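Local coordinates for protein alpha-glucosidase (Pseudoalteromonas sp. K8, PDB 5HQA) that hydrolyses alpha-glucosidic bonds as a calcium-binding, chloride-activated member of glycoside hydrolase family 97, at residues V258-K262 / A427-S432; L162-V168 / V196-R200; Q545-D549 / T654-F658. All coordinates share one frame; numbering follows the deposited sequence.

Contact 1: V258-K262 / A427-S432; sequences VSWVK and AKHKIS. With FMT (formic acid), chain L.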
loop_
_atom_site.group_PDB
_atom_site.type_symbol
_atom_site.label_atom_id
_atom_site.label_comp_id
_atom_site.label_asym_id
_atom_site.label_seq_id
_atom_site.Cartn_x
_atom_site.Cartn_y
_atom_site.Cartn_z
ATOM N N VAL A 258 -21.553 -0.504 -1.045
ATOM C CA VAL A 258 -20.512 0.156 -0.261
ATOM C C VAL A 258 -20.470 1.638 -0.614
ATOM O O VAL A 258 -19.415 2.285 -0.531
ATOM C CB VAL A 258 -19.140 -0.519 -0.460
ATOM C CG1 VAL A 258 -19.149 -1.914 0.153
ATOM C CG2 VAL A 258 -18.789 -0.600 -1.930
ATOM N N SER A 259 -21.629 2.196 -0.974
ATOM C CA SER A 259 -21.702 3.627 -1.242
ATOM C C SER A 259 -21.395 4.463 -0.001
ATOM O O SER A 259 -21.126 5.664 -0.127
ATOM C CB SER A 259 -23.083 3.983 -1.801
ATOM O OG SER A 259 -24.098 3.633 -0.879
ATOM N N TRP A 260 -21.411 3.854 1.188
ATOM C CA TRP A 260 -21.059 4.546 2.422
ATOM C C TRP A 260 -19.557 4.716 2.612
ATOM O O TRP A 260 -19.140 5.361 3.583
ATOM C CB TRP A 260 -21.638 3.799 3.622
ATOM C CG TRP A 260 -21.353 2.312 3.630
ATOM C CD1 TRP A 260 -22.134 1.323 3.097
ATOM C CD2 TRP A 260 -20.222 1.655 4.219
ATOM N NE1 TRP A 260 -21.555 0.092 3.314
ATOM C CE2 TRP A 260 -20.382 0.269 4.001
ATOM C CE3 TRP A 260 -19.087 2.105 4.906
ATOM C CZ2 TRP A 260 -19.452 -0.671 4.449
ATOM C CZ3 TRP A 260 -18.163 1.170 5.346
ATOM C CH2 TRP A 260 -18.352 -0.199 5.115
ATOM N N VAL A 261 -18.744 4.135 1.736
ATOM C CA VAL A 261 -17.305 4.377 1.710
ATOM C C VAL A 261 -17.060 5.578 0.800
ATOM O O VAL A 261 -17.397 5.540 -0.389
ATOM C CB VAL A 261 -16.545 3.140 1.210
ATOM C CG1 VAL A 261 -15.058 3.430 1.172
ATOM C CG2 VAL A 261 -16.836 1.928 2.085
ATOM N N LYS A 262 -16.489 6.645 1.360
ATOM C CA LYS A 262 -16.385 7.941 0.680
ATOM C C LYS A 262 -14.931 8.351 0.495
ATOM O O LYS A 262 -14.288 8.810 1.459
ATOM C CB LYS A 262 -17.120 9.030 1.466
ATOM C CG LYS A 262 -18.603 8.764 1.737
ATOM C CD LYS A 262 -19.423 8.670 0.451
ATOM C CE LYS A 262 -20.879 9.068 0.692
ATOM N NZ LYS A 262 -21.289 8.809 2.105
ATOM N N ALA A 427 -16.963 -2.758 9.131
ATOM C CA ALA A 427 -17.939 -2.712 8.048
ATOM C C ALA A 427 -19.362 -2.876 8.562
ATOM O O ALA A 427 -20.292 -2.290 7.998
ATOM C CB ALA A 427 -17.627 -3.785 7.008
ATOM N N LYS A 428 -19.561 -3.657 9.627
ATOM C CA LYS A 428 -20.902 -3.766 10.196
ATOM C C LYS A 428 -21.397 -2.442 10.763
ATOM O O LYS A 428 -22.609 -2.274 10.932
ATOM C CB LYS A 428 -20.939 -4.829 11.291
ATOM C CG LYS A 428 -20.690 -6.239 10.794
ATOM C CD LYS A 428 -20.758 -7.238 11.938
ATOM C CE LYS A 428 -20.723 -8.670 11.424
ATOM N NZ LYS A 428 -19.537 -8.931 10.559
ATOM N N HIS A 429 -20.493 -1.508 11.066
ATOM C CA HIS A 429 -20.841 -0.176 11.552
ATOM C C HIS A 429 -20.767 0.884 10.460
ATOM O O HIS A 429 -20.855 2.079 10.762
ATOM C CB HIS A 429 -19.923 0.208 12.715
ATOM C CG HIS A 429 -20.021 -0.722 13.880
ATOM N ND1 HIS A 429 -19.351 -1.925 13.930
ATOM C CD2 HIS A 429 -20.734 -0.640 15.030
ATOM C CE1 HIS A 429 -19.637 -2.539 15.065
ATOM N NE2 HIS A 429 -20.469 -1.777 15.752
ATOM N N LYS A 430 -20.612 0.463 9.202
ATOM C CA LYS A 430 -20.377 1.362 8.068
ATOM C C LYS A 430 -19.182 2.278 8.325
ATOM O O LYS A 430 -19.209 3.479 8.034
ATOM C CB LYS A 430 -21.638 2.152 7.716
ATOM C CG LYS A 430 -22.739 1.242 7.151
ATOM C CD LYS A 430 -23.977 2.019 6.714
ATOM C CE LYS A 430 -25.097 1.079 6.256
ATOM N NZ LYS A 430 -24.543 -0.164 5.651
ATOM N N ILE A 431 -18.104 1.692 8.847
ATOM C CA ILE A 431 -16.856 2.401 9.117
ATOM C C ILE A 431 -15.768 1.837 8.211
ATOM O O ILE A 431 -15.647 0.614 8.064
ATOM C CB ILE A 431 -16.467 2.288 10.603
ATOM C CG1 ILE A 431 -17.467 3.080 11.463
ATOM C CG2 ILE A 431 -15.021 2.735 10.833
ATOM C CD1 ILE A 431 -17.270 2.906 12.952
ATOM N N SER A 432 -14.989 2.730 7.596
ATOM C CA SER A 432 -13.827 2.380 6.793
ATOM C C SER A 432 -12.557 2.532 7.617
ATOM O O SER A 432 -12.489 3.362 8.527
ATOM C CB SER A 432 -13.741 3.261 5.546
ATOM O OG SER A 432 -14.865 3.026 4.713
HETATM C C FMT L . -22.652 -3.307 4.377
HETATM O O1 FMT L . -22.035 -3.562 5.414
HETATM O O2 FMT L . -22.123 -2.928 3.328
HETATM O O HOH W 1 -16.971 4.800 5.490
#
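K430 lies across one face of the W260 indole, the two side chains crossing at about a right angle. The contact starts at the backbone: K430 CA sits over the six-membered ring, 3.6 Å from its centroid and 19° off the normal, a CH-pi contact. From there the lysine can be followed outward. CB lies over the CD2-CE3 bond, 3.8 Å from W260 CD2; CG moves on to CD2 and CG of the indole, and CD to CG and CD1. The chain then bends at its last torsion (chi4 -31°) and brings NZ above the pyrrole side, 4.2 Å from the centroid of the five-membered ring, as an off-centre cation-pi contact. V261 CG2 covers the opposite face near the rim, so the indole is sandwiched between its own neighbour and K430. At the indole edge, NE1 donates in the ring plane to O2 of a bound formic acid molecule, probably from the crystallisation liquor, at 3.1 Å; the W260 NE1 bond to D257 O is weak. The far corner, CH2, rests 4.1 Å from A427 CB. A water joins W260 O to S432 OG, lying 2.9 Å from the serine oxygen; S432 OG also touches both V261 methyls, with CG2 at 3.5 Å. Replacing W260 with an alanine would probably open a gap beside A427 and leave the K430 ammonium without its aromatic partner. The positive phi of K430 (54°) is that of the C' residue in a Schellman motif: I431 N reaches back to A426 O and K430 N to A427 O, ending helix 413-428 just before strand 432-435. This is a helix-to-strand turn of the TIM-barrel domain, packed against a type I turn, V258 to V261, that leads into barrel strand 264-269.

Contact 2: L162-V168 / V196-R200; sequences LNDAALV and VLNQR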
loop_
_atom_site.group_PDB
_atom_site.type_symbol
_atom_site.label_atom_id
_atom_site.label_comp_id
_atom_site.label_asym_id
_atom_site.label_seq_id
_atom_site.Cartn_x
_atom_site.Cartn_y
_atom_site.Cartn_z
ATOM N N LEU A 162 21.299 -7.831 -6.999
ATOM C CA LEU A 162 20.256 -8.735 -6.509
ATOM C C LEU A 162 20.812 -9.765 -5.521
ATOM O O LEU A 162 20.126 -10.145 -4.563
ATOM C CB LEU A 162 19.583 -9.437 -7.690
ATOM C CG LEU A 162 18.458 -10.431 -7.392
ATOM C CD1 LEU A 162 17.296 -9.755 -6.678
ATOM C CD2 LEU A 162 17.975 -11.061 -8.702
ATOM N N ASN A 163 22.057 -10.209 -5.715
ATOM C CA ASN A 163 22.600 -11.233 -4.837
ATOM C C ASN A 163 22.862 -10.731 -3.423
ATOM O O ASN A 163 23.155 -11.554 -2.549
ATOM C CB ASN A 163 23.884 -11.804 -5.427
ATOM C CG ASN A 163 23.618 -12.758 -6.571
ATOM O OD1 ASN A 163 22.507 -13.262 -6.731
ATOM N ND2 ASN A 163 24.635 -13.010 -7.371
ATOM N N ASP A 164 22.755 -9.423 -3.171
ATOM C CA ASP A 164 22.929 -8.888 -1.822
ATOM C C ASP A 164 21.621 -8.755 -1.051
ATOM O O ASP A 164 21.655 -8.346 0.116
ATOM C CB ASP A 164 23.603 -7.515 -1.864
ATOM C CG ASP A 164 24.977 -7.563 -2.474
ATOM O OD1 ASP A 164 25.473 -6.492 -2.872
ATOM O OD2 ASP A 164 25.551 -8.666 -2.568
ATOM N N ALA A 165 20.478 -9.060 -1.671
ATOM C CA ALA A 165 19.169 -8.924 -1.022
ATOM C C ALA A 165 18.890 -10.217 -0.266
ATOM O O ALA A 165 18.319 -11.162 -0.811
ATOM C CB ALA A 165 18.082 -8.632 -2.051
ATOM N N ALA A 166 19.288 -10.261 1.014
ATOM C CA ALA A 166 19.316 -11.532 1.734
ATOM C C ALA A 166 17.935 -11.948 2.237
ATOM O O ALA A 166 17.562 -13.126 2.136
ATOM C CB ALA A 166 20.305 -11.454 2.899
ATOM N N LEU A 167 17.164 -11.008 2.783
ATOM C CA LEU A 167 15.899 -11.340 3.430
ATOM C C LEU A 167 15.027 -10.101 3.309
ATOM O O LEU A 167 15.315 -9.087 3.951
ATOM C CB LEU A 167 16.120 -11.731 4.893
ATOM C CG LEU A 167 14.907 -12.285 5.645
ATOM C CD1 LEU A 167 14.559 -13.681 5.079
ATOM C CD2 LEU A 167 15.180 -12.331 7.167
ATOM N N VAL A 168 13.980 -10.166 2.484
ATOM C CA VAL A 168 13.324 -8.960 2.001
ATOM C C VAL A 168 11.811 -9.085 2.103
ATOM O O VAL A 168 11.241 -10.181 2.019
ATOM C CB VAL A 168 13.742 -8.642 0.545
ATOM C CG1 VAL A 168 15.262 -8.484 0.453
ATOM C CG2 VAL A 168 13.247 -9.726 -0.411
ATOM N N VAL A 196 7.791 -13.660 3.294
ATOM C CA VAL A 196 9.036 -12.923 3.154
ATOM C C VAL A 196 9.903 -13.720 2.185
ATOM O O VAL A 196 9.720 -14.931 2.045
ATOM C CB VAL A 196 9.658 -12.791 4.564
ATOM C CG1 VAL A 196 11.153 -12.718 4.536
ATOM C CG2 VAL A 196 8.991 -11.637 5.331
ATOM N N LEU A 197 10.825 -13.063 1.476
ATOM C CA LEU A 197 11.676 -13.770 0.523
ATOM C C LEU A 197 13.076 -13.931 1.099
ATOM O O LEU A 197 13.711 -12.947 1.485
ATOM C CB LEU A 197 11.743 -13.047 -0.823
ATOM C CG LEU A 197 10.396 -12.969 -1.545
ATOM C CD1 LEU A 197 10.526 -12.198 -2.856
ATOM C CD2 LEU A 197 9.830 -14.376 -1.764
ATOM N N ASN A 198 13.566 -15.167 1.119
ATOM C CA ASN A 198 14.828 -15.519 1.760
ATOM C C ASN A 198 15.742 -16.070 0.674
ATOM O O ASN A 198 15.479 -17.146 0.132
ATOM C CB ASN A 198 14.569 -16.549 2.863
ATOM C CG ASN A 198 15.817 -16.938 3.636
ATOM O OD1 ASN A 198 16.944 -16.769 3.177
ATOM N ND2 ASN A 198 15.606 -17.496 4.821
ATOM N N GLN A 199 16.802 -15.338 0.337
ATOM C CA GLN A 199 17.689 -15.791 -0.725
ATOM C C GLN A 199 18.550 -16.941 -0.207
ATOM O O GLN A 199 19.302 -16.778 0.762
ATOM C CB GLN A 199 18.561 -14.649 -1.246
ATOM C CG GLN A 199 19.271 -15.044 -2.538
ATOM C CD GLN A 199 20.009 -13.907 -3.225
ATOM O OE1 GLN A 199 20.717 -14.138 -4.204
ATOM N NE2 GLN A 199 19.843 -12.675 -2.731
ATOM N N ARG A 200 18.432 -18.107 -0.846
ATOM C CA ARG A 200 19.170 -19.284 -0.409
ATOM C C ARG A 200 20.442 -19.407 -1.241
ATOM O O ARG A 200 21.350 -18.579 -1.096
ATOM C CB ARG A 200 18.269 -20.521 -0.496
ATOM C CG ARG A 200 16.937 -20.350 0.268
ATOM C CD ARG A 200 17.129 -19.744 1.678
ATOM N NE ARG A 200 18.009 -20.570 2.506
ATOM C CZ ARG A 200 18.772 -20.109 3.493
ATOM N NH1 ARG A 200 18.787 -18.813 3.786
ATOM N NH2 ARG A 200 19.544 -20.947 4.173
HETATM O O HOH W 2 19.637 -14.853 2.470
#
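Q199 reaches L162 and A165 because CG stands opposite its own backbone N (chi1 -168°) and the chain stays extended beyond, carrying the amide to the 3-10 turn. There NE2 donates twice, at 3.1 Å to L162 O and at 2.9 Å to A165 O. The first acceptor is approached 18° out of its carbonyl plane; the second is met from well above its plane, although A165 O lies in the plane of the Q199 amide. L162 O also takes A165 N, so the glutamine ties the turn at an atom that already closes it. OE1 faces the other way and accepts from G203 N, which fixes the rotation of the amide. Before Q199 the strands pair antiparallel; Q199 N bonds to A166 O, just ahead of strand 167-168, and V168 and L197 form a hydrogen-bonded pair with both bonds at 3.0 Å, N to O. On one face L167 CD1 touches V196 CG1 and N198 CB, each at 3.6 Å; on the other V168 CG2 lies 3.7 Å from L197 CB. Strand 195-199 runs between 167-168 and 204-209, where N198 ND2 meets D208, while F172 of strand 172-175 packs against L162, A165 and L197.

Contact 3: Q545-D549 / T654-F658; sequences QFIQD and TAIRF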
loop_
_atom_site.group_PDB
_atom_site.type_symbol
_atom_site.label_atom_id
_atom_site.label_comp_id
_atom_site.label_asym_id
_atom_site.label_seq_id
_atom_site.Cartn_x
_atom_site.Cartn_y
_atom_site.Cartn_z
ATOM N N GLN A 545 -4.368 25.972 -3.658
ATOM C CA GLN A 545 -5.475 25.746 -4.585
ATOM C C GLN A 545 -5.377 24.383 -5.268
ATOM O O GLN A 545 -6.409 23.750 -5.535
ATOM C CB GLN A 545 -5.528 26.865 -5.630
ATOM C CG GLN A 545 -6.779 26.824 -6.502
ATOM C CD GLN A 545 -8.048 27.076 -5.705
ATOM O OE1 GLN A 545 -8.195 28.112 -5.049
ATOM N NE2 GLN A 545 -8.970 26.122 -5.751
ATOM N N PHE A 546 -4.162 23.898 -5.546
ATOM C CA PHE A 546 -4.070 22.579 -6.165
ATOM C C PHE A 546 -4.614 21.497 -5.243
ATOM O O PHE A 546 -5.320 20.587 -5.691
ATOM C CB PHE A 546 -2.640 22.228 -6.561
ATOM C CG PHE A 546 -2.558 20.910 -7.270
ATOM C CD1 PHE A 546 -2.949 20.808 -8.603
ATOM C CD2 PHE A 546 -2.162 19.759 -6.596
ATOM C CE1 PHE A 546 -2.913 19.580 -9.267
ATOM C CE2 PHE A 546 -2.125 18.531 -7.250
ATOM C CZ PHE A 546 -2.505 18.444 -8.588
ATOM N N ILE A 547 -4.283 21.569 -3.952
ATOM C CA ILE A 547 -4.782 20.578 -3.005
ATOM C C ILE A 547 -6.297 20.677 -2.883
ATOM O O ILE A 547 -6.995 19.662 -2.779
ATOM C CB ILE A 547 -4.088 20.750 -1.641
ATOM C CG1 ILE A 547 -2.579 20.571 -1.796
ATOM C CG2 ILE A 547 -4.644 19.755 -0.628
ATOM C CD1 ILE A 547 -1.795 20.697 -0.478
ATOM N N GLN A 548 -6.832 21.901 -2.900
ATOM C CA GLN A 548 -8.279 22.061 -2.870
ATOM C C GLN A 548 -8.932 21.460 -4.102
ATOM O O GLN A 548 -10.047 20.935 -4.018
ATOM C CB GLN A 548 -8.647 23.534 -2.769
ATOM C CG GLN A 548 -8.287 24.174 -1.448
ATOM C CD GLN A 548 -8.607 25.646 -1.459
ATOM O OE1 GLN A 548 -7.772 26.465 -1.832
ATOM N NE2 GLN A 548 -9.832 25.991 -1.089
ATOM N N ASP A 549 -8.261 21.538 -5.255
ATOM C CA ASP A 549 -8.873 21.084 -6.500
ATOM C C ASP A 549 -8.769 19.574 -6.692
ATOM O O ASP A 549 -9.666 18.969 -7.290
ATOM C CB ASP A 549 -8.224 21.771 -7.707
ATOM C CG ASP A 549 -8.631 23.230 -7.865
ATOM O OD1 ASP A 549 -9.523 23.725 -7.131
ATOM O OD2 ASP A 549 -8.053 23.881 -8.766
ATOM N N THR A 654 6.231 18.395 -10.361
ATOM C CA THR A 654 5.253 19.228 -11.048
ATOM C C THR A 654 3.883 18.606 -10.850
ATOM O O THR A 654 3.739 17.380 -10.908
ATOM C CB THR A 654 5.556 19.365 -12.552
ATOM O OG1 THR A 654 6.733 20.158 -12.723
ATOM C CG2 THR A 654 4.422 20.071 -13.281
ATOM N N ALA A 655 2.891 19.455 -10.591
ATOM C CA ALA A 655 1.501 19.046 -10.477
ATOM C C ALA A 655 0.689 19.859 -11.469
ATOM O O ALA A 655 0.888 21.074 -11.588
ATOM C CB ALA A 655 0.971 19.270 -9.056
ATOM N N ILE A 656 -0.218 19.201 -12.193
ATOM C CA ILE A 656 -1.002 19.878 -13.220
ATOM C C ILE A 656 -2.460 19.479 -13.098
ATOM O O ILE A 656 -2.777 18.289 -12.986
ATOM C CB ILE A 656 -0.501 19.557 -14.638
ATOM C CG1 ILE A 656 0.990 19.856 -14.759
ATOM C CG2 ILE A 656 -1.309 20.353 -15.678
ATOM C CD1 ILE A 656 1.536 19.529 -16.113
ATOM N N ARG A 657 -3.347 20.466 -13.146
ATOM C CA ARG A 657 -4.765 20.229 -13.376
ATOM C C ARG A 657 -5.072 20.577 -14.829
ATOM O O ARG A 657 -4.840 21.710 -15.259
ATOM C CB ARG A 657 -5.636 21.065 -12.436
ATOM C CG ARG A 657 -7.105 20.981 -12.791
ATOM C CD ARG A 657 -7.976 21.829 -11.892
ATOM N NE ARG A 657 -9.368 21.696 -12.319
ATOM C CZ ARG A 657 -10.370 22.438 -11.857
ATOM N NH1 ARG A 657 -10.136 23.376 -10.947
ATOM N NH2 ARG A 657 -11.603 22.240 -12.310
ATOM N N PHE A 658 -5.564 19.602 -15.590
ATOM C CA PHE A 658 -6.027 19.839 -16.955
ATOM C C PHE A 658 -7.530 20.053 -16.872
ATOM O O PHE A 658 -8.304 19.093 -16.824
ATOM C CB PHE A 658 -5.675 18.672 -17.870
ATOM C CG PHE A 658 -4.206 18.478 -18.055
ATOM C CD1 PHE A 658 -3.517 19.214 -19.010
ATOM C CD2 PHE A 658 -3.512 17.564 -17.277
ATOM C CE1 PHE A 658 -2.154 19.040 -19.186
ATOM C CE2 PHE A 658 -2.145 17.384 -17.441
ATOM C CZ PHE A 658 -1.466 18.122 -18.398
#
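The apolar part is F546 against A655. With CG turned opposite the backbone N (chi1 -177°), the phenyl ring leans from its helix over the strand, and A655 CB lies under one face, 3.7 Å from the centroid and 16° off the normal, as a CH-pi contact. CZ is the nearest ring atom, 3.6 Å from that methyl. R657 N comes to the ring edge, and Y616 of strand 611-618 meets the same phenylalanine edge-to-face, while V521 of helix 513-522 packs on it as well. Here the last helix of the TIM-barrel domain, 541-549, is laid against the six-stranded antiparallel sheet of the C-terminal domain, the local axes 9.7 Å apart and crossing at 53°. The charged part is the salt bridge between D549 and R657. The arginine is extended from CG to NE, and the edge of the guanidinium is turned to D549, with NH1 3.1 Å from D549 OD2, a weak hydrogen bond, with the two planes nearly perpendicular. Its NH2 has another partner, D584, which probably shares the positive charge. Within the helix, Q545 NE2 donates to D549 OD1 at 2.8 Å from above the carboxylate plane, so each carboxylate oxygen has its own donor.

Following the chain from the N terminus, contact 2 comes first: it closes a short excursion of 27 residues, made of two strands and loops, inside the N-terminal beta domain. Contact 1 then spans 164 residues, bringing the lead-in to barrel strand 264-269 beside the start of strand 432-435, so its loop holds much of the TIM barrel. Contact 3 opens after that and spans 104 residues, tying the end of the barrel domain to the last strand of the C-terminal sheet. The three follow in series; none nests in or crosses another, and none touch. Contacts 1 and 3 have centres 28 Å apart, while contact 2 lies about 40 Å from either, across the chain's centre.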